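Local coordinates for protein D-alanyl transferase DltD (Enterococcus faecalis, PDB 6O93) that probably transfers D-alanine onto lipoteichoic acid during cell wall biogenesis in this Gram-positive bacterium, as an SGNH-hydrolase-like protein of the cell membrane, at residues V29-A34 and I87-D92; A93-K98 and A284-D289. All blocks are in the same frame, centred on the assembly; numbering follows the deposited sequence.

Interaction 1: V29-A34 and I87-D92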
ATOM      1  N   VAL A  29      -6.399  11.075 -13.214  1.00 19.98           N
ATOM      2  CA  VAL A  29      -7.398  12.126 -13.013  1.00 19.70           C
ATOM      3  C   VAL A  29      -8.013  12.028 -11.622  1.00 18.97           C
ATOM      4  O   VAL A  29      -7.971  12.979 -10.832  1.00 19.28           O
ATOM      5  CB  VAL A  29      -8.480  12.058 -14.104  1.00 20.16           C
ATOM      6  CG1 VAL A  29      -9.586  13.062 -13.817  1.00 20.83           C
ATOM      7  CG2 VAL A  29      -7.872  12.313 -15.475  1.00 20.97           C
ATOM      8  N   ILE A  30      -8.599  10.874 -11.300  1.00 18.58           N
ATOM      9  CA  ILE A  30      -9.420  10.774 -10.096  1.00 19.06           C
ATOM     10  C   ILE A  30      -8.550  10.790  -8.845  1.00 19.22           C
ATOM     11  O   ILE A  30      -8.785  11.577  -7.919  1.00 19.78           O
ATOM     12  CB  ILE A  30     -10.309   9.520 -10.157  1.00 19.12           C
ATOM     13  CG1 ILE A  30     -11.383   9.699 -11.233  1.00 20.80           C
ATOM     14  CG2 ILE A  30     -10.944   9.257  -8.795  1.00 18.76           C
ATOM     15  CD1 ILE A  30     -12.168   8.440 -11.545  1.00 22.05           C
ATOM     16  N   LYS A  31      -7.534   9.925  -8.788  1.00 17.97           N
ATOM     17  CA  LYS A  31      -6.745   9.823  -7.564  1.00 17.17           C
ATOM     18  C   LYS A  31      -5.962  11.106  -7.303  1.00 16.16           C
ATOM     19  O   LYS A  31      -5.843  11.540  -6.151  1.00 17.20           O
ATOM     20  CB  LYS A  31      -5.807   8.614  -7.632  1.00 17.10           C
ATOM     21  CG  LYS A  31      -4.476   8.862  -8.320  1.00 16.47           C
ATOM     22  CD  LYS A  31      -3.708   7.562  -8.502  1.00 16.05           C
ATOM     23  CE  LYS A  31      -2.264   7.813  -8.909  1.00 16.31           C
ATOM     24  NZ  LYS A  31      -2.159   8.626 -10.146  1.00 18.15           N
ATOM     25  N   ASN A  32      -5.427  11.731  -8.356  1.00 15.94           N
ATOM     26  CA  ASN A  32      -4.660  12.960  -8.166  1.00 17.24           C
ATOM     27  C   ASN A  32      -5.549  14.093  -7.677  1.00 19.19           C
ATOM     28  O   ASN A  32      -5.149  14.869  -6.801  1.00 20.18           O
ATOM     29  CB  ASN A  32      -3.962  13.355  -9.468  1.00 16.58           C
ATOM     30  CG  ASN A  32      -2.895  12.361  -9.881  1.00 15.98           C
ATOM     31  OD1 ASN A  32      -2.683  11.340  -9.220  1.00 14.74           O
ATOM     32  ND2 ASN A  32      -2.213  12.655 -10.981  1.00 14.53           N
ATOM     33  N   LYS A  33      -6.756  14.211  -8.233  1.00 20.06           N
ATOM     34  CA  LYS A  33      -7.673  15.254  -7.788  1.00 21.06           C
ATOM     35  C   LYS A  33      -8.054  15.060  -6.327  1.00 19.15           C
ATOM     36  O   LYS A  33      -8.112  16.025  -5.559  1.00 19.87           O
ATOM     37  CB  LYS A  33      -8.919  15.265  -8.675  1.00 23.17           C
ATOM     38  CG  LYS A  33      -9.891  16.405  -8.387  1.00 26.78           C
ATOM     39  CD  LYS A  33      -9.276  17.761  -8.708  1.00 30.61           C
ATOM     40  CE  LYS A  33     -10.289  18.885  -8.558  1.00 35.19           C
ATOM     41  NZ  LYS A  33      -9.688  20.217  -8.854  1.00 37.77           N
ATOM     42  N   ALA A  34      -8.305  13.814  -5.921  1.00 18.40           N
ATOM     43  CA  ALA A  34      -8.690  13.541  -4.539  1.00 18.55           C
ATOM     44  C   ALA A  34      -7.586  13.947  -3.570  1.00 18.79           C
ATOM     45  O   ALA A  34      -7.848  14.583  -2.541  1.00 19.01           O
ATOM     46  CB  ALA A  34      -9.031  12.060  -4.378  1.00 17.41           C
ATOM     47  N   ILE A  87       2.827   7.068  -6.402  1.00 16.03           N
ATOM     48  CA  ILE A  87       3.181   8.289  -5.683  1.00 16.92           C
ATOM     49  C   ILE A  87       3.770   9.316  -6.640  1.00 17.52           C
ATOM     50  O   ILE A  87       3.376  10.488  -6.644  1.00 18.48           O
ATOM     51  CB  ILE A  87       4.157   7.969  -4.537  1.00 17.05           C
ATOM     52  CG1 ILE A  87       3.471   7.099  -3.483  1.00 17.25           C
ATOM     53  CG2 ILE A  87       4.689   9.254  -3.917  1.00 17.51           C
ATOM     54  CD1 ILE A  87       4.430   6.408  -2.535  1.00 17.15           C
ATOM     55  N   HIS A  88       4.731   8.891  -7.464  1.00 16.98           N
ATOM     56  CA  HIS A  88       5.363   9.817  -8.397  1.00 17.72           C
ATOM     57  C   HIS A  88       4.337  10.452  -9.327  1.00 16.81           C
ATOM     58  O   HIS A  88       4.426  11.645  -9.642  1.00 17.30           O
ATOM     59  CB  HIS A  88       6.440   9.095  -9.208  1.00 18.87           C
ATOM     60  CG  HIS A  88       7.142   9.978 -10.192  1.00 20.15           C
ATOM     61  ND1 HIS A  88       8.280  10.690  -9.874  1.00 20.87           N
ATOM     62  CD2 HIS A  88       6.858  10.279 -11.481  1.00 20.53           C
ATOM     63  CE1 HIS A  88       8.671  11.384 -10.928  1.00 21.26           C
ATOM     64  NE2 HIS A  88       7.825  11.152 -11.916  1.00 21.36           N
ATOM     65  N   SER A  89       3.350   9.673  -9.775  1.00 17.10           N
ATOM     66  CA  SER A  89       2.368  10.182 -10.724  1.00 17.60           C
ATOM     67  C   SER A  89       1.453  11.230 -10.109  1.00 18.78           C
ATOM     68  O   SER A  89       0.801  11.972 -10.850  1.00 17.84           O
ATOM     69  CB  SER A  89       1.527   9.032 -11.283  1.00 16.05           C
ATOM     70  OG  SER A  89       0.693   8.477 -10.284  1.00 15.18           O
ATOM     71  N   MET A  90       1.387  11.310  -8.778  1.00 20.09           N
ATOM     72  CA  MET A  90       0.569  12.339  -8.147  1.00 21.68           C
ATOM     73  C   MET A  90       1.201  13.717  -8.283  1.00 25.16           C
ATOM     74  O   MET A  90       0.489  14.728  -8.256  1.00 26.42           O
ATOM     75  CB  MET A  90       0.346  12.002  -6.673  1.00 20.68           C
ATOM     76  CG  MET A  90      -0.544  10.797  -6.458  1.00 19.76           C
ATOM     77  SD  MET A  90      -0.764  10.389  -4.720  1.00 20.17           S
ATOM     78  CE  MET A  90      -1.961   9.064  -4.849  1.00 19.87           C
ATOM     79  N   GLY A  91       2.521  13.781  -8.433  1.00 27.50           N
ATOM     80  CA  GLY A  91       3.181  15.062  -8.608  1.00 29.57           C
ATOM     81  C   GLY A  91       2.918  15.988  -7.438  1.00 30.49           C
ATOM     82  O   GLY A  91       2.941  15.583  -6.271  1.00 29.09           O
ATOM     83  N   ASP A  92       2.653  17.257  -7.753  1.00 33.60           N
ATOM     84  CA  ASP A  92       2.407  18.251  -6.717  1.00 35.48           C
ATOM     85  C   ASP A  92       1.096  18.025  -5.977  1.00 30.38           C
ATOM     86  O   ASP A  92       0.857  18.693  -4.968  1.00 31.80           O
ATOM     87  CB  ASP A  92       2.421  19.652  -7.330  1.00 42.23           C
ATOM     88  CG  ASP A  92       3.791  20.047  -7.848  1.00 46.66           C
ATOM     89  OD1 ASP A  92       4.801  19.629  -7.242  1.00 47.33           O
ATOM     90  OD2 ASP A  92       3.860  20.774  -8.862  1.00 48.97           O
TER

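Interaction 2: A93-K98 and A284-D289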
ATOM      1  N   ALA A  93       0.248  17.103  -6.442  1.00 24.69           N
ATOM      2  CA  ALA A  93      -1.002  16.831  -5.741  1.00 21.64           C
ATOM      3  C   ALA A  93      -0.746  16.352  -4.317  1.00 20.50           C
ATOM      4  O   ALA A  93      -1.492  16.698  -3.392  1.00 19.37           O
ATOM      5  CB  ALA A  93      -1.823  15.797  -6.513  1.00 19.94           C
ATOM      6  N   ILE A  94       0.305  15.550  -4.121  1.00 20.38           N
ATOM      7  CA  ILE A  94       0.632  15.014  -2.801  1.00 21.32           C
ATOM      8  C   ILE A  94       1.664  15.859  -2.064  1.00 21.75           C
ATOM      9  O   ILE A  94       1.935  15.592  -0.882  1.00 21.21           O
ATOM     10  CB  ILE A  94       1.134  13.556  -2.913  1.00 21.57           C
ATOM     11  CG1 ILE A  94       1.111  12.874  -1.541  1.00 21.13           C
ATOM     12  CG2 ILE A  94       2.539  13.515  -3.506  1.00 21.19           C
ATOM     13  CD1 ILE A  94       1.378  11.389  -1.594  1.00 20.67           C
ATOM     14  N   ALA A  95       2.231  16.877  -2.708  1.00 23.53           N
ATOM     15  CA  ALA A  95       3.295  17.658  -2.093  1.00 23.70           C
ATOM     16  C   ALA A  95       2.813  18.324  -0.808  1.00 24.99           C
ATOM     17  O   ALA A  95       1.741  18.934  -0.773  1.00 25.55           O
ATOM     18  CB  ALA A  95       3.803  18.712  -3.075  1.00 24.60           C
ATOM     19  N   ASN A  96       3.616  18.200   0.249  1.00 25.32           N
ATOM     20  CA  ASN A  96       3.379  18.855   1.533  1.00 25.45           C
ATOM     21  C   ASN A  96       2.139  18.334   2.247  1.00 24.66           C
ATOM     22  O   ASN A  96       1.631  18.990   3.159  1.00 25.81           O
ATOM     23  CB  ASN A  96       3.269  20.375   1.362  1.00 26.02           C
ATOM     24  CG  ASN A  96       4.417  20.954   0.562  1.00 26.85           C
ATOM     25  OD1 ASN A  96       4.209  21.622  -0.452  1.00 29.15           O
ATOM     26  ND2 ASN A  96       5.638  20.695   1.011  1.00 25.18           N
ATOM     27  N   LYS A  97       1.637  17.166   1.864  1.00 23.95           N
ATOM     28  CA  LYS A  97       0.427  16.611   2.444  1.00 23.59           C
ATOM     29  C   LYS A  97       0.767  15.390   3.296  1.00 22.93           C
ATOM     30  O   LYS A  97       1.940  15.075   3.534  1.00 21.83           O
ATOM     31  CB  LYS A  97      -0.572  16.286   1.333  1.00 24.49           C
ATOM     32  CG  LYS A  97      -0.962  17.517   0.522  1.00 26.55           C
ATOM     33  CD  LYS A  97      -2.264  17.330  -0.230  1.00 26.60           C
ATOM     34  CE  LYS A  97      -2.698  18.629  -0.888  1.00 26.33           C
ATOM     35  NZ  LYS A  97      -1.638  19.187  -1.777  1.00 26.23           N
ATOM     36  N   LYS A  98      -0.268  14.704   3.770  1.00 23.61           N
ATOM     37  CA  LYS A  98      -0.110  13.549   4.638  1.00 23.86           C
ATOM     38  C   LYS A  98      -0.569  12.285   3.926  1.00 22.44           C
ATOM     39  O   LYS A  98      -1.486  12.313   3.100  1.00 23.03           O
ATOM     40  CB  LYS A  98      -0.897  13.728   5.940  1.00 26.45           C
ATOM     41  CG  LYS A  98      -0.331  14.805   6.849  1.00 28.81           C
ATOM     42  CD  LYS A  98      -1.022  14.824   8.199  1.00 31.15           C
ATOM     43  CE  LYS A  98      -0.319  15.770   9.158  1.00 33.72           C
ATOM     44  NZ  LYS A  98      -1.066  15.934  10.432  1.00 36.18           N
ATOM     45  N   ALA A 284       9.716  11.489   0.177  1.00 20.86           N
ATOM     46  CA  ALA A 284      10.581  12.535   0.714  1.00 22.30           C
ATOM     47  C   ALA A 284      10.777  13.673  -0.278  1.00 24.31           C
ATOM     48  O   ALA A 284      10.883  14.835   0.132  1.00 24.80           O
ATOM     49  CB  ALA A 284      11.934  11.943   1.112  1.00 22.59           C
ATOM     50  N   GLU A 285      10.832  13.368  -1.578  1.00 26.00           N
ATOM     51  CA  GLU A 285      11.054  14.414  -2.572  1.00 30.23           C
ATOM     52  C   GLU A 285       9.897  15.404  -2.622  1.00 29.67           C
ATOM     53  O   GLU A 285      10.099  16.570  -2.976  1.00 29.99           O
ATOM     54  CB  GLU A 285      11.277  13.794  -3.952  1.00 33.58           C
ATOM     55  CG  GLU A 285      12.652  13.176  -4.125  1.00 37.00           C
ATOM     56  CD  GLU A 285      12.789  12.404  -5.422  1.00 40.59           C
ATOM     57  OE1 GLU A 285      11.899  12.529  -6.291  1.00 42.03           O
ATOM     58  OE2 GLU A 285      13.790  11.671  -5.571  1.00 41.91           O
ATOM     59  N   LYS A 286       8.687  14.966  -2.274  1.00 28.78           N
ATOM     60  CA  LYS A 286       7.520  15.836  -2.255  1.00 29.16           C
ATOM     61  C   LYS A 286       7.142  16.265  -0.840  1.00 27.70           C
ATOM     62  O   LYS A 286       6.033  16.765  -0.624  1.00 27.74           O
ATOM     63  CB  LYS A 286       6.339  15.144  -2.941  1.00 30.12           C
ATOM     64  CG  LYS A 286       6.570  14.839  -4.419  1.00 32.25           C
ATOM     65  CD  LYS A 286       6.739  16.110  -5.240  1.00 36.46           C
ATOM     66  CE  LYS A 286       7.068  15.802  -6.689  1.00 38.61           C
ATOM     67  NZ  LYS A 286       7.443  17.033  -7.438  1.00 41.58           N
ATOM     68  N   ASN A 287       8.043  16.083   0.124  1.00 26.95           N
ATOM     69  CA  ASN A 287       7.829  16.553   1.492  1.00 26.67           C
ATOM     70  C   ASN A 287       6.523  16.004   2.061  1.00 23.71           C
ATOM     71  O   ASN A 287       5.743  16.726   2.684  1.00 23.40           O
ATOM     72  CB  ASN A 287       7.849  18.083   1.550  1.00 29.69           C
ATOM     73  CG  ASN A 287       7.890  18.616   2.969  1.00 32.36           C
ATOM     74  OD1 ASN A 287       6.969  19.301   3.415  1.00 34.39           O
ATOM     75  ND2 ASN A 287       8.959  18.296   3.689  1.00 32.65           N
ATOM     76  N   VAL A 288       6.279  14.716   1.839  1.00 20.91           N
ATOM     77  CA  VAL A 288       5.063  14.060   2.303  1.00 19.55           C
ATOM     78  C   VAL A 288       5.295  13.533   3.713  1.00 19.55           C
ATOM     79  O   VAL A 288       6.257  12.797   3.961  1.00 20.57           O
ATOM     80  CB  VAL A 288       4.655  12.920   1.355  1.00 18.27           C
ATOM     81  CG1 VAL A 288       3.316  12.328   1.779  1.00 17.62           C
ATOM     82  CG2 VAL A 288       4.601  13.413  -0.086  1.00 18.64           C
ATOM     83  N   ASP A 289       4.410  13.908   4.632  1.00 19.18           N
ATOM     84  CA  ASP A 289       4.419  13.383   5.991  1.00 19.24           C
ATOM     85  C   ASP A 289       3.641  12.074   6.000  1.00 19.65           C
ATOM     86  O   ASP A 289       2.488  12.032   5.559  1.00 20.29           O
ATOM     87  CB  ASP A 289       3.800  14.397   6.955  1.00 20.79           C
ATOM     88  CG  ASP A 289       4.120  14.102   8.410  1.00 22.62           C
ATOM     89  OD1 ASP A 289       4.930  13.189   8.683  1.00 22.29           O
ATOM     90  OD2 ASP A 289       3.558  14.796   9.284  1.00 24.60           O
TER
HETATM   91  O   HOH W   1       4.225  17.360   4.835  1.00 30.91           O

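Interaction 1: V29-A34 and I87-D92
Asn32 and Met90 bring the backbones of helix 29-36 and the end of helix 80-90 closest, with their CA atoms 5.3 Å apart, and two polar side chains of helix 29-36 bridge the interface. Lys31 sends its ammonium group to the Ser89 hydroxyl, NZ donating to OG over 2.9 Å. Lys31 CG sits between the backbone N and the carbonyl carbon (chi1 86°); a long straight run follows, and a bend at the last torsion turns NZ back toward Asn32, where it donates to OD1 at 2.9 Å. That nitrogen is tilted 31° from the plane of the amide carbonyl. Gly27 O is a further partner of NZ, giving the buried charge three acceptors, while the Ser89 hydroxyl also bonds to Val86 O in the preceding turn of its own helix. In the SGNH-type fold these helices precede neighbouring strands of the central parallel sheet, 40-44 and 98-102, and both pack on strand 40-44: Ala34 touches Tyr40, Ile87 and Met90 touch Phe44. The other end of the Asn32 amide reaches the backbone of helix 80-90, ND2 making a bent, weak bond of 3.1 Å to Ser89 O (131° at the hydrogen). Both bonds are consistent with the amide orientation, OD1 toward the ammonium and ND2 toward the carbonyl. Asn32 OD1 also lies 3.5 Å from Met90 CG, where the two side chains pass at a slant. Gln126 of helix 124-132 packs against both Lys31 and Ser89.

Interaction 2: A93-K98 and A284-D289
The amides of Asn96 and Asn287 meet with their planes 60° apart, joined by a hydrogen bond of 3.1 Å from Asn96 ND2 to Asn287 OD1. The acceptor lies almost exactly in the plane of the Asn96 amide, whereas the donor comes to the Asn287 carbonyl from the side, at a C=O...N angle of 107° and tilted out of that plane. Next to this pair the backbones interlock: Asn96 N gives a straight bond of 2.9 Å to Lys286 O, and the same carbonyl receives a CA-H...O contact from Ala95. Both asparagines have positive phi, Asn96 within the type II turn from Ile94 to Lys97 and Asn287 as the C-prime residue of the Schellman motif that closes helix 272-285. The two turns thereby deliver adjacent parallel strands, 98-102 and 289-294, to the central sheet of the SGNH-type fold. Their pairing begins with Asp289 N donating to Lys97 O at 2.9 Å, and Asp289 continues the ladder with Ala99. A water donates to Asn287 O (2.7 Å) and weakly to Lys97 O. On the Ile94 side of the turns, Ile94 CG1 rests 3.8 Å from Val288 CG2, the two side chains crossing nearly at right angles; with CG1 of the isoleucine anti to N (chi1 -165°), its chain runs across both valine methyls. Lys98 and Asp289 run side by side in the same direction, but Lys98 NZ remains 4.9 Å from Asp289 OD2. The ammonium group instead bonds to Phe365 O and Gln368 O and makes a cation-pi contact with the Phe365 ring.

The two interactions follow in series along the chain, their centres about 11 Å apart: helix 80-90 ends in interaction 1, and residues 93-98 carry the chain directly on into interaction 2 and strand 98-102. They also touch in space, Ala93 CB packing 3.5 Å from Asn32 O, while Asp92 OD1 lies 3.7 Å from Lys286 NZ, a long and weak approach. Interaction 1 joins helices leading to strands 40-44 and 98-102, interaction 2 the entries to strands 98-102 and 289-294, so together they span three strands that lie side by side in the parallel sheet. The loops after strands 40-44 and 98-102 hold the sodium-binding Ser46, Glu48 and Ser104, and probably the nucleophile of an SGNH-type triad, Ser47.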